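Local coordinates for protein beta-Ala-His dipeptidase (Homo sapiens, PDB 3DLJ) that hydrolyses the peptide bond of Xaa-His dipeptides, above all carnosine and anserine, with two zinc ions bound per subunit, at residues Tyr127-Val132 against Arg139-Asn144. Numbering follows the deposited sequence.
With ZN (zinc ion), chain D; ZN (zinc ion), chain C.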
loop_
_atom_site.group_PDB
_atom_site.type_symbol
_atom_site.label_atom_id
_atom_site.label_comp_id
_atom_site.label_asym_id
_atom_site.label_seq_id
_atom_site.Cartn_x
_atom_site.Cartn_y
_atom_site.Cartn_z
ATOM N N TYR A 127 -7.892 -16.212 6.063
ATOM C CA TYR A 127 -6.590 -16.726 6.469
ATOM C C TYR A 127 -6.322 -18.159 6.002
ATOM O O TYR A 127 -5.347 -18.795 6.423
ATOM C CB TYR A 127 -6.402 -16.566 7.981
ATOM C CG TYR A 127 -6.303 -15.110 8.394
ATOM C CD1 TYR A 127 -7.349 -14.474 9.107
ATOM C CD2 TYR A 127 -5.195 -14.349 8.034
ATOM C CE1 TYR A 127 -7.265 -13.117 9.465
ATOM C CE2 TYR A 127 -5.100 -12.996 8.391
ATOM C CZ TYR A 127 -6.128 -12.387 9.090
ATOM O OH TYR A 127 -5.990 -11.062 9.418
ATOM N N VAL A 128 -7.189 -18.659 5.129
ATOM C CA VAL A 128 -6.953 -19.956 4.470
ATOM C C VAL A 128 -6.804 -19.660 2.974
ATOM O O VAL A 128 -7.814 -19.406 2.313
ATOM C CB VAL A 128 -8.125 -20.971 4.686
ATOM C CG1 VAL A 128 -7.859 -22.269 3.908
ATOM C CG2 VAL A 128 -8.346 -21.272 6.169
ATOM N N LEU A 129 -5.568 -19.674 2.455
ATOM C CA LEU A 129 -5.342 -19.420 1.010
ATOM C C LEU A 129 -6.149 -20.445 0.207
ATOM O O LEU A 129 -5.975 -21.641 0.380
ATOM C CB LEU A 129 -3.849 -19.461 0.626
ATOM C CG LEU A 129 -3.407 -18.923 -0.754
ATOM C CD1 LEU A 129 -3.324 -17.380 -0.775
ATOM C CD2 LEU A 129 -2.065 -19.537 -1.216
ATOM N N THR A 130 -7.060 -19.956 -0.631
ATOM C CA THR A 130 -7.959 -20.803 -1.417
ATOM C C THR A 130 -7.763 -20.447 -2.897
ATOM O O THR A 130 -7.889 -19.281 -3.283
ATOM C CB THR A 130 -9.454 -20.567 -0.966
ATOM O OG1 THR A 130 -9.572 -20.713 0.463
ATOM C CG2 THR A 130 -10.423 -21.532 -1.653
ATOM N N GLU A 131 -7.416 -21.425 -3.726
ATOM C CA GLU A 131 -7.250 -21.158 -5.154
ATOM C C GLU A 131 -8.563 -21.367 -5.862
ATOM O O GLU A 131 -9.182 -22.410 -5.712
ATOM C CB GLU A 131 -6.175 -22.057 -5.783
ATOM C CG GLU A 131 -5.847 -21.652 -7.225
ATOM C CD GLU A 131 -4.524 -22.217 -7.739
ATOM O OE1 GLU A 131 -3.931 -23.102 -7.081
ATOM O OE2 GLU A 131 -4.065 -21.763 -8.801
ATOM N N VAL A 132 -8.982 -20.378 -6.640
ATOM C CA VAL A 132 -10.206 -20.473 -7.432
ATOM C C VAL A 132 -9.876 -19.893 -8.798
ATOM O O VAL A 132 -9.477 -18.736 -8.874
ATOM C CB VAL A 132 -11.405 -19.683 -6.790
ATOM C CG1 VAL A 132 -12.639 -19.786 -7.650
ATOM C CG2 VAL A 132 -11.734 -20.193 -5.350
ATOM N N ARG A 139 -6.065 -12.976 2.908
ATOM C CA ARG A 139 -5.528 -11.702 3.380
ATOM C C ARG A 139 -3.986 -11.703 3.359
ATOM O O ARG A 139 -3.343 -12.583 3.935
ATOM C CB ARG A 139 -6.080 -11.368 4.783
ATOM C CG ARG A 139 -5.349 -10.233 5.475
ATOM C CD ARG A 139 -5.497 -8.878 4.693
ATOM N NE ARG A 139 -6.773 -8.227 5.008
ATOM C CZ ARG A 139 -7.720 -7.890 4.129
ATOM N NH1 ARG A 139 -8.825 -7.319 4.582
ATOM N NH2 ARG A 139 -7.575 -8.090 2.806
ATOM N N GLY A 140 -3.406 -10.703 2.693
ATOM C CA GLY A 140 -1.948 -10.623 2.520
ATOM C C GLY A 140 -1.410 -11.305 1.270
ATOM O O GLY A 140 -0.195 -11.329 1.065
ATOM N N ALA A 141 -2.288 -11.886 0.450
ATOM C CA ALA A 141 -1.850 -12.599 -0.773
ATOM C C ALA A 141 -1.084 -11.689 -1.718
ATOM O O ALA A 141 -0.023 -12.063 -2.209
ATOM C CB ALA A 141 -3.041 -13.251 -1.508
ATOM N N THR A 142 -1.639 -10.506 -1.982
ATOM C CA THR A 142 -0.961 -9.467 -2.776
ATOM C C THR A 142 -0.256 -8.421 -1.855
ATOM O O THR A 142 0.810 -7.915 -2.189
ATOM C CB THR A 142 -1.937 -8.765 -3.768
ATOM O OG1 THR A 142 -1.238 -8.419 -4.971
ATOM C CG2 THR A 142 -2.530 -7.495 -3.175
ATOM N N ASP A 143 -0.845 -8.134 -0.701
ATOM C CA ASP A 143 -0.386 -7.048 0.203
ATOM C C ASP A 143 -0.032 -7.547 1.639
ATOM O O ASP A 143 -0.876 -7.490 2.530
ATOM C CB ASP A 143 -1.499 -5.988 0.260
ATOM C CG ASP A 143 -1.090 -4.705 0.978
ATOM O OD1 ASP A 143 0.114 -4.491 1.264
ATOM O OD2 ASP A 143 -2.009 -3.889 1.251
ATOM N N ASN A 144 1.193 -8.014 1.900
ATOM C CA ASN A 144 2.320 -8.044 0.963
ATOM C C ASN A 144 3.118 -9.368 0.980
ATOM O O ASN A 144 4.303 -9.374 0.671
ATOM C CB ASN A 144 3.250 -6.873 1.297
ATOM C CG ASN A 144 4.237 -6.559 0.195
ATOM O OD1 ASN A 144 5.409 -6.279 0.467
ATOM N ND2 ASN A 144 3.775 -6.591 -1.054
HETATM ZN ZN ZN D . 1.608 -3.269 1.577
HETATM ZN ZN ZN C . -1.544 -2.365 2.715
#
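Tyr127 has CG set beside its backbone N (chi1 -67°), and Arg139 has CG turned anti to its own N (chi1 167°); between them these torsions set the tyrosine ring slantwise across the CB and CG of the arginine. Ring atom CE2 lies 4.0 Å from Arg139 CG and 4.1 Å from Arg139 CB, so the aromatic group meets methylenes and not charge. The guanidinium, its plane 83° from that of the ring, is led away by bends at chi2 and chi3. There NE and NH1 donate to the backbone carbonyls of Gln114 and Pro115, while NH2 bonds Ser457 O and forms a salt bridge with Glu460. Arginine suits the place because its methylenes can pack on a ring while its guanidinium, with several N-H groups, serves several acceptors at once. Farther along, Leu129 CD1 reaches Ala141 CB at 4.2 Å, a small apolar contact in which the alanine methyl fits between Leu129 and Ile462. Segment 127-132 runs into the first strand of a hairpin, 130-132 with 135-137, which with strand 461-463 makes a small antiparallel sheet; segment 139-144 follows the second strand, and the chain then enters helix 141-160 at the dinuclear zinc centre of this M20 peptidase. Gly140 has a positive phi, a backbone shape that a residue without a side chain adopts easily. Asp143 spans both metals: OD1 binds one zinc ion at 2.0 Å and OD2 the other at 2.2 Å, as a short carboxylate with two oxygens can. His110 and Asp206 complete the OD1 site, Glu178 and His456 the OD2 site. A cis peptide bond links Asp143 to Asn144.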